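Local coordinates for thiosulfate sulfurtransferase (Pseudomonas aeruginosa, PDB 1YT8), which probably transfers the outer sulfur of thiosulfate to cyanide, as a multidomain rhodanese built from repeated rhodanese-like domains, at residues P115-G120 and Q505-W510; V189-A194 and I201-L206; G195-I200 and D509-L514. All blocks are in the same frame, centred on the assembly; numbering follows the deposited sequence.

Contact 1: P115-G120 and Q505-W510; sequences PSKAFG and QGYLDW
K117 stretches across from helix 114-127 to two aromatic side chains of helix 501-512, meeting the hydroxyl of Y507 with its ammonium group and the six-membered ring of W510 with its CD methylene. Its chain is fully extended beyond CG, so the amine is carried well clear of its own helix, and it runs at about a right angle to both aromatic side chains. K117 NZ donates a hydrogen bond to Y507 OH over 2.8 Å. The amine lies at the rim of the phenol ring and close to its plane, which makes this a bond to the hydroxyl rather than a cation-pi contact with the ring face. K117 CE is also close, 3.1 Å from Y507 OH. One step back along the chain, K117 CD meets the edge of the indole 3.8 Å from W510 CH2, again near the ring plane. Y507 and W510 stand three positions apart, almost one helical turn, and each has CG anti to its backbone N (chi1 -177° and 166°); both rings thereby extend to the same lysine.

The pairing joins segments 115-120 and 505-510, 385 residues apart at their closest ends. Helix 114-127 lies between the first and second rhodanese-like sheets in chain order, and helix 501-512 follows the fourth, so the contact ties it to a helix near the C-terminal end of the chain. K117 is buried, and NZ also forms a salt bridge with D111, which probably offsets its charge, with weak bonds to Y494 OH and V112 O. The Y507 ring meets that of Y494.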
loop_
_atom_site.group_PDB
_atom_site.type_symbol
_atom_site.label_atom_id
_atom_site.label_comp_id
_atom_site.label_asym_id
_atom_site.label_seq_id
_atom_site.Cartn_x
_atom_site.Cartn_y
_atom_site.Cartn_z
ATOM N N PRO A 115 9.217 0.474 -6.778
ATOM C CA PRO A 115 9.080 1.252 -8.015
ATOM C C PRO A 115 8.767 2.719 -7.707
ATOM O O PRO A 115 9.359 3.633 -8.290
ATOM C CB PRO A 115 7.929 0.553 -8.734
ATOM C CG PRO A 115 8.105 -0.882 -8.318
ATOM C CD PRO A 115 8.394 -0.749 -6.830
ATOM N N SER A 116 7.842 2.937 -6.778
ATOM C CA SER A 116 7.453 4.290 -6.392
ATOM C C SER A 116 8.603 5.091 -5.792
ATOM O O SER A 116 8.790 6.268 -6.118
ATOM C CB SER A 116 6.297 4.244 -5.389
ATOM O OG SER A 116 5.143 3.654 -5.960
ATOM N N LYS A 117 9.371 4.459 -4.910
ATOM C CA LYS A 117 10.485 5.140 -4.262
ATOM C C LYS A 117 11.666 5.364 -5.198
ATOM O O LYS A 117 12.317 6.411 -5.148
ATOM C CB LYS A 117 10.928 4.356 -3.027
ATOM C CG LYS A 117 9.822 4.191 -2.003
ATOM C CD LYS A 117 10.266 3.328 -0.840
ATOM C CE LYS A 117 9.164 3.215 0.199
ATOM N NZ LYS A 117 9.583 2.332 1.326
ATOM N N ALA A 118 11.946 4.379 -6.044
ATOM C CA ALA A 118 13.039 4.495 -7.000
ATOM C C ALA A 118 12.684 5.605 -7.983
ATOM O O ALA A 118 13.546 6.387 -8.398
ATOM C CB ALA A 118 13.234 3.176 -7.733
ATOM N N PHE A 119 11.409 5.677 -8.356
ATOM C CA PHE A 119 10.963 6.721 -9.274
ATOM C C PHE A 119 11.179 8.094 -8.640
ATOM O O PHE A 119 11.579 9.041 -9.313
ATOM C CB PHE A 119 9.479 6.565 -9.621
ATOM C CG PHE A 119 8.942 7.699 -10.457
ATOM C CD1 PHE A 119 9.343 7.854 -11.781
ATOM C CD2 PHE A 119 8.077 8.638 -9.906
ATOM C CE1 PHE A 119 8.892 8.935 -12.550
ATOM C CE2 PHE A 119 7.620 9.723 -10.663
ATOM C CZ PHE A 119 8.032 9.869 -11.992
ATOM N N GLY A 120 10.908 8.197 -7.341
ATOM C CA GLY A 120 11.092 9.463 -6.655
ATOM C C GLY A 120 12.525 9.955 -6.759
ATOM O O GLY A 120 12.778 11.147 -6.971
ATOM N N GLN A 505 19.279 5.935 8.985
ATOM C CA GLN A 505 20.299 6.411 8.057
ATOM C C GLN A 505 20.470 5.362 6.961
ATOM O O GLN A 505 20.695 5.691 5.794
ATOM C CB GLN A 505 21.634 6.624 8.776
ATOM C CG GLN A 505 22.770 7.067 7.854
ATOM C CD GLN A 505 22.488 8.392 7.166
ATOM O OE1 GLN A 505 22.237 9.400 7.823
ATOM N NE2 GLN A 505 22.537 8.399 5.837
ATOM N N GLY A 506 20.358 4.094 7.346
ATOM C CA GLY A 506 20.503 3.015 6.384
ATOM C C GLY A 506 19.431 3.085 5.314
ATOM O O GLY A 506 19.661 2.713 4.162
ATOM N N TYR A 507 18.250 3.560 5.701
ATOM C CA TYR A 507 17.136 3.694 4.772
ATOM C C TYR A 507 17.484 4.758 3.730
ATOM O O TYR A 507 17.240 4.577 2.536
ATOM C CB TYR A 507 15.865 4.101 5.521
ATOM C CG TYR A 507 14.648 4.185 4.631
ATOM C CD1 TYR A 507 14.070 3.031 4.096
ATOM C CD2 TYR A 507 14.092 5.419 4.291
ATOM C CE1 TYR A 507 12.971 3.106 3.244
ATOM C CE2 TYR A 507 12.994 5.504 3.438
ATOM C CZ TYR A 507 12.441 4.345 2.919
ATOM O OH TYR A 507 11.358 4.425 2.074
ATOM N N LEU A 508 18.055 5.867 4.187
ATOM C CA LEU A 508 18.448 6.941 3.279
ATOM C C LEU A 508 19.541 6.460 2.326
ATOM O O LEU A 508 19.510 6.756 1.127
ATOM C CB LEU A 508 18.953 8.150 4.074
ATOM C CG LEU A 508 17.962 8.818 5.035
ATOM C CD1 LEU A 508 18.660 9.970 5.745
ATOM C CD2 LEU A 508 16.734 9.320 4.270
ATOM N N ASP A 509 20.508 5.719 2.863
ATOM C CA ASP A 509 21.598 5.202 2.045
ATOM C C ASP A 509 21.045 4.269 0.978
ATOM O O ASP A 509 21.528 4.249 -0.152
ATOM C CB ASP A 509 22.623 4.445 2.895
ATOM C CG ASP A 509 23.334 5.336 3.894
ATOM O OD1 ASP A 509 23.503 6.539 3.616
ATOM O OD2 ASP A 509 23.739 4.824 4.958
ATOM N N TRP A 510 20.031 3.487 1.344
ATOM C CA TRP A 510 19.417 2.571 0.396
ATOM C C TRP A 510 18.782 3.359 -0.753
ATOM O O TRP A 510 18.973 3.024 -1.922
ATOM C CB TRP A 510 18.358 1.709 1.093
ATOM C CG TRP A 510 17.465 0.977 0.137
ATOM C CD1 TRP A 510 17.802 -0.073 -0.669
ATOM C CD2 TRP A 510 16.096 1.283 -0.150
ATOM N NE1 TRP A 510 16.726 -0.440 -1.442
ATOM C CE2 TRP A 510 15.665 0.376 -1.143
ATOM C CE3 TRP A 510 15.191 2.237 0.339
ATOM C CZ2 TRP A 510 14.368 0.396 -1.664
ATOM C CZ3 TRP A 510 13.898 2.257 -0.179
ATOM C CH2 TRP A 510 13.499 1.339 -1.171
#

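Contact 2: V189-A194 and I201-L206; sequences VIVNCA and IGTQSL. With SO3 (sulfite ion), chain B.
V191 projects from strand 188-192 onto helix 197-208 and meets T203 and L206 there. Beginning at its branch point, V191 CB lies 3.6 Å from T203 OG1; the two side chains slide past each other in opposite directions. The hydroxyl is held within its own helix by a hydrogen bond to the carbonyl of S199, so it can sit against an aliphatic neighbour without lacking a polar partner. V191 CG1, anti to the backbone N (chi1 -176°), is turned toward G202, whose lack of a side chain lets strand and helix pack closely. V191 CG2 comes 4.2 Å from G202 C, and beyond it meets L206 CD1, tip to tip, at 4.0 Å. The same leucine methyl also touches V189 CG1 at 3.7 Å, the two side chains crossing at about a right angle, so L206 bridges two alternate residues of the strand.

The strand leads straight into the sulfite site. After N192, C193 SG is covalently bonded to the sulfur of the sulfite ion at 2.0 Å, and A194 N donates a hydrogen bond to sulfite O1 (2.8 Å). C193 thus stands in a loop between a strand and the N-terminus of a helix, as in the active-site loop of rhodaneses; the sulfite, probably from the crystallisation liquor, marks the pocket.

Strand and helix run roughly antiparallel, 147° between their directions, with axes 8.0 Å apart, as the first two elements of a beta-alpha-beta unit completed by strand 215-218. V189 and V191 form backbone hydrogen bonds to that strand, T203 and L206 pack on V215, and helix 174-181 borders the leucine through V175 and V178.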
loop_
_atom_site.group_PDB
_atom_site.type_symbol
_atom_site.label_atom_id
_atom_site.label_comp_id
_atom_site.label_asym_id
_atom_site.label_seq_id
_atom_site.Cartn_x
_atom_site.Cartn_y
_atom_site.Cartn_z
ATOM N N VAL A 189 7.206 27.477 0.530
ATOM C CA VAL A 189 6.440 26.258 0.727
ATOM C C VAL A 189 7.460 25.134 0.809
ATOM O O VAL A 189 8.259 24.931 -0.110
ATOM C CB VAL A 189 5.446 26.005 -0.430
ATOM C CG1 VAL A 189 4.796 24.626 -0.280
ATOM C CG2 VAL A 189 4.363 27.076 -0.417
ATOM N N ILE A 190 7.444 24.435 1.937
ATOM C CA ILE A 190 8.358 23.332 2.193
ATOM C C ILE A 190 7.525 22.065 2.356
ATOM O O ILE A 190 6.579 22.044 3.141
ATOM C CB ILE A 190 9.156 23.589 3.488
ATOM C CG1 ILE A 190 9.968 24.880 3.344
ATOM C CG2 ILE A 190 10.070 22.407 3.788
ATOM C CD1 ILE A 190 10.600 25.363 4.639
ATOM N N VAL A 191 7.863 21.020 1.606
ATOM C CA VAL A 191 7.127 19.758 1.685
ATOM C C VAL A 191 7.988 18.688 2.353
ATOM O O VAL A 191 9.166 18.537 2.022
ATOM C CB VAL A 191 6.720 19.243 0.273
ATOM C CG1 VAL A 191 5.860 17.987 0.407
ATOM C CG2 VAL A 191 5.962 20.331 -0.502
ATOM N N ASN A 192 7.406 17.947 3.297
ATOM C CA ASN A 192 8.146 16.889 3.969
ATOM C C ASN A 192 7.346 15.599 4.018
ATOM O O ASN A 192 6.145 15.583 3.768
ATOM C CB ASN A 192 8.489 17.270 5.422
ATOM C CG ASN A 192 7.327 17.028 6.389
ATOM O OD1 ASN A 192 6.470 17.891 6.585
ATOM N ND2 ASN A 192 7.289 15.835 6.985
ATOM N N CYS A 193 8.046 14.516 4.318
ATOM C CA CYS A 193 7.434 13.219 4.521
ATOM C C CYS A 193 8.349 12.643 5.594
ATOM O O CYS A 193 9.035 13.417 6.275
ATOM C CB CYS A 193 7.395 12.373 3.232
ATOM S SG CYS A 193 8.920 11.616 2.655
ATOM N N ALA A 194 8.365 11.328 5.774
ATOM C CA ALA A 194 9.229 10.717 6.774
ATOM C C ALA A 194 10.653 10.577 6.259
ATOM O O ALA A 194 11.622 10.789 6.991
ATOM C CB ALA A 194 8.678 9.355 7.175
ATOM N N ILE A 201 8.227 14.126 -4.686
ATOM C CA ILE A 201 7.068 14.122 -5.571
ATOM C C ILE A 201 6.175 15.332 -5.290
ATOM O O ILE A 201 5.670 15.970 -6.216
ATOM C CB ILE A 201 6.240 12.822 -5.397
ATOM C CG1 ILE A 201 7.089 11.602 -5.777
ATOM C CG2 ILE A 201 4.980 12.880 -6.248
ATOM C CD1 ILE A 201 7.552 11.597 -7.225
ATOM N N GLY A 202 5.991 15.652 -4.012
ATOM C CA GLY A 202 5.160 16.786 -3.652
ATOM C C GLY A 202 5.762 18.113 -4.083
ATOM O O GLY A 202 5.064 18.990 -4.593
ATOM N N THR A 203 7.064 18.269 -3.872
ATOM C CA THR A 203 7.736 19.503 -4.255
ATOM C C THR A 203 7.704 19.658 -5.771
ATOM O O THR A 203 7.373 20.725 -6.284
ATOM C CB THR A 203 9.198 19.513 -3.773
ATOM O OG1 THR A 203 9.225 19.441 -2.343
ATOM C CG2 THR A 203 9.906 20.791 -4.219
ATOM N N GLN A 204 8.028 18.587 -6.486
ATOM C CA GLN A 204 8.037 18.653 -7.939
ATOM C C GLN A 204 6.622 18.836 -8.493
ATOM O O GLN A 204 6.445 19.431 -9.555
ATOM C CB GLN A 204 8.708 17.408 -8.536
ATOM C CG GLN A 204 9.092 17.589 -10.015
ATOM C CD GLN A 204 10.023 18.782 -10.243
ATOM O OE1 GLN A 204 9.788 19.611 -11.129
ATOM N NE2 GLN A 204 11.084 18.868 -9.452
ATOM N N SER A 205 5.612 18.339 -7.778
ATOM C CA SER A 205 4.224 18.508 -8.222
ATOM C C SER A 205 3.895 19.999 -8.274
ATOM O O SER A 205 3.306 20.490 -9.242
ATOM C CB SER A 205 3.241 17.839 -7.252
ATOM O OG SER A 205 3.319 16.429 -7.301
ATOM N N LEU A 206 4.272 20.708 -7.215
ATOM C CA LEU A 206 4.020 22.141 -7.118
ATOM C C LEU A 206 4.785 22.925 -8.179
ATOM O O LEU A 206 4.276 23.910 -8.719
ATOM C CB LEU A 206 4.382 22.643 -5.712
ATOM C CG LEU A 206 3.488 22.112 -4.585
ATOM C CD1 LEU A 206 4.050 22.542 -3.235
ATOM C CD2 LEU A 206 2.066 22.629 -4.766
HETATM S S SO3 B . 8.661 9.632 2.538
HETATM O O1 SO3 B . 7.934 9.433 3.814
HETATM O O2 SO3 B . 9.865 8.778 2.474
HETATM O O3 SO3 B . 7.789 9.414 1.354
#

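Contact 3: G195-I200 and D509-L514; sequences GRTRSI and DWEFGL. With SO3 (sulfite ion), chain B.
E511 has CG anti to its carbonyl carbon (chi1 -64°) and is extended beyond it, which carries the carboxylate from helix 501-512 to R196 and T197. R196 bends at chi3 (52°), turning its guanidinium aside: E511 OE1 lies against the aliphatic part of the arginine, 3.4 Å from R196 CD, while the two flat groups stand 81° apart. With 4.2 Å between R196 NE and E511 OE1, the charges fall short of a salt bridge, and OE1 is buried without a polar partner in the model; the arginine instead pairs with E121 and E124.

The other oxygen, E511 OE2, accepts from a water that also receives a bond from T197 OG1 and donates to sulfite O2, linking the glutamate to the bound ion. The sulfite itself sits in the loop that leads into helix 197-208, the position of the active-site loop in rhodaneses. R198 N donates to O3 at 2.7 Å, nearly straight, and R198 NE reaches the same oxygen, while R198 NH2 bonds O1, which G195 N also meets. Backbone N-H groups around the cysteine-bound group recall that loop; here R198 adds its side chain.

Helix 114-127 lies alongside both segments, its E121 touching I200 and E511 and its K117 touching T197, while Q312 of helix 307-312 borders T197 and R198.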
loop_
_atom_site.group_PDB
_atom_site.type_symbol
_atom_site.label_atom_id
_atom_site.label_comp_id
_atom_site.label_asym_id
_atom_site.label_seq_id
_atom_site.Cartn_x
_atom_site.Cartn_y
_atom_site.Cartn_z
ATOM N N GLY A 195 10.766 10.212 4.989
ATOM C CA GLY A 195 12.068 10.055 4.379
ATOM C C GLY A 195 12.272 11.090 3.293
ATOM O O GLY A 195 12.456 12.277 3.582
ATOM N N ARG A 196 12.206 10.644 2.042
ATOM C CA ARG A 196 12.421 11.519 0.895
ATOM C C ARG A 196 11.352 11.459 -0.196
ATOM O O ARG A 196 10.934 12.488 -0.721
ATOM C CB ARG A 196 13.760 11.173 0.232
ATOM C CG ARG A 196 14.990 11.339 1.103
ATOM C CD ARG A 196 16.175 10.588 0.503
ATOM N NE ARG A 196 16.395 10.928 -0.899
ATOM C CZ ARG A 196 16.874 12.090 -1.328
ATOM N NH1 ARG A 196 17.191 13.043 -0.460
ATOM N NH2 ARG A 196 17.039 12.297 -2.631
ATOM N N THR A 197 10.909 10.251 -0.527
ATOM C CA THR A 197 9.977 10.059 -1.636
ATOM C C THR A 197 8.808 11.007 -1.816
ATOM O O THR A 197 8.756 11.733 -2.807
ATOM C CB THR A 197 9.434 8.627 -1.659
ATOM O OG1 THR A 197 10.520 7.709 -1.482
ATOM C CG2 THR A 197 8.764 8.344 -3.007
ATOM N N ARG A 198 7.860 10.998 -0.887
ATOM C CA ARG A 198 6.705 11.874 -1.027
ATOM C C ARG A 198 7.050 13.364 -0.988
ATOM O O ARG A 198 6.311 14.181 -1.538
ATOM C CB ARG A 198 5.645 11.508 0.021
ATOM C CG ARG A 198 4.882 10.229 -0.358
ATOM C CD ARG A 198 4.052 9.655 0.790
ATOM N NE ARG A 198 4.896 9.155 1.871
ATOM C CZ ARG A 198 4.443 8.536 2.959
ATOM N NH1 ARG A 198 3.141 8.328 3.125
ATOM N NH2 ARG A 198 5.293 8.139 3.891
ATOM N N SER A 199 8.172 13.725 -0.367
ATOM C CA SER A 199 8.562 15.134 -0.321
ATOM C C SER A 199 9.076 15.576 -1.690
ATOM O O SER A 199 8.851 16.715 -2.105
ATOM C CB SER A 199 9.631 15.392 0.754
ATOM O OG SER A 199 10.909 14.898 0.376
ATOM N N ILE A 200 9.765 14.676 -2.392
ATOM C CA ILE A 200 10.289 14.982 -3.726
ATOM C C ILE A 200 9.123 15.106 -4.711
ATOM O O ILE A 200 9.039 16.067 -5.477
ATOM C CB ILE A 200 11.250 13.872 -4.229
ATOM C CG1 ILE A 200 12.520 13.847 -3.375
ATOM C CG2 ILE A 200 11.616 14.116 -5.696
ATOM C CD1 ILE A 200 13.398 12.619 -3.602
ATOM N N ASP A 509 20.508 5.719 2.863
ATOM C CA ASP A 509 21.598 5.202 2.045
ATOM C C ASP A 509 21.045 4.269 0.978
ATOM O O ASP A 509 21.528 4.249 -0.152
ATOM C CB ASP A 509 22.623 4.445 2.895
ATOM C CG ASP A 509 23.334 5.336 3.894
ATOM O OD1 ASP A 509 23.503 6.539 3.616
ATOM O OD2 ASP A 509 23.739 4.824 4.958
ATOM N N TRP A 510 20.031 3.487 1.344
ATOM C CA TRP A 510 19.417 2.571 0.396
ATOM C C TRP A 510 18.782 3.359 -0.753
ATOM O O TRP A 510 18.973 3.024 -1.922
ATOM C CB TRP A 510 18.358 1.709 1.093
ATOM C CG TRP A 510 17.465 0.977 0.137
ATOM C CD1 TRP A 510 17.802 -0.073 -0.669
ATOM C CD2 TRP A 510 16.096 1.283 -0.150
ATOM N NE1 TRP A 510 16.726 -0.440 -1.442
ATOM C CE2 TRP A 510 15.665 0.376 -1.143
ATOM C CE3 TRP A 510 15.191 2.237 0.339
ATOM C CZ2 TRP A 510 14.368 0.396 -1.664
ATOM C CZ3 TRP A 510 13.898 2.257 -0.179
ATOM C CH2 TRP A 510 13.499 1.339 -1.171
ATOM N N GLU A 511 18.037 4.412 -0.430
ATOM C CA GLU A 511 17.402 5.209 -1.475
ATOM C C GLU A 511 18.442 5.880 -2.370
ATOM O O GLU A 511 18.217 6.059 -3.567
ATOM C CB GLU A 511 16.451 6.249 -0.861
ATOM C CG GLU A 511 15.275 5.609 -0.119
ATOM C CD GLU A 511 14.198 6.599 0.301
ATOM O OE1 GLU A 511 14.535 7.652 0.882
ATOM O OE2 GLU A 511 13.006 6.312 0.066
ATOM N N PHE A 512 19.590 6.223 -1.790
ATOM C CA PHE A 512 20.679 6.862 -2.529
ATOM C C PHE A 512 21.187 5.982 -3.675
ATOM O O PHE A 512 21.741 6.482 -4.657
ATOM C CB PHE A 512 21.841 7.163 -1.576
ATOM C CG PHE A 512 22.988 7.911 -2.217
ATOM C CD1 PHE A 512 22.906 9.282 -2.443
ATOM C CD2 PHE A 512 24.152 7.240 -2.593
ATOM C CE1 PHE A 512 23.969 9.979 -3.034
ATOM C CE2 PHE A 512 25.219 7.925 -3.184
ATOM C CZ PHE A 512 25.126 9.298 -3.405
ATOM N N GLY A 513 21.004 4.671 -3.553
ATOM C CA GLY A 513 21.478 3.776 -4.595
ATOM C C GLY A 513 20.429 3.254 -5.562
ATOM O O GLY A 513 20.748 2.446 -6.437
ATOM N N LEU A 514 19.191 3.718 -5.432
ATOM C CA LEU A 514 18.105 3.244 -6.292
ATOM C C LEU A 514 18.195 3.563 -7.782
ATOM O O LEU A 514 17.883 2.714 -8.611
ATOM C CB LEU A 514 16.756 3.732 -5.757
ATOM C CG LEU A 514 16.269 3.015 -4.499
ATOM C CD1 LEU A 514 14.968 3.639 -4.033
ATOM C CD2 LEU A 514 16.078 1.532 -4.797
HETATM S S SO3 B . 8.661 9.632 2.538
HETATM O O1 SO3 B . 7.934 9.433 3.814
HETATM O O2 SO3 B . 9.865 8.778 2.474
HETATM O O3 SO3 B . 7.789 9.414 1.354
HETATM O O HOH W 1 9.921 6.480 0.761
#

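In the fold
All three contacts are buried, but they differ in degree and in chemistry. Contact 2, whose touching residues are all buried, is internal to one rhodanese-like domain, an apolar strand-to-helix layer beneath the cysteine loop. Contacts 1 and 3 each include a partly exposed residue, W510 and R196; they bring in helix 501-512, near the C-terminal end of the chain. Their centres lie only 3 Å apart, their segments overlap at D509 and W510, and both depend on polar or charged side chains. Contacts 2 and 3 divide helix 197-208, its N-terminal turn facing the ion and its later turns the sheet. Helix 114-127 completes the cluster, with F119 of contact 1 packing on I201 of contact 2.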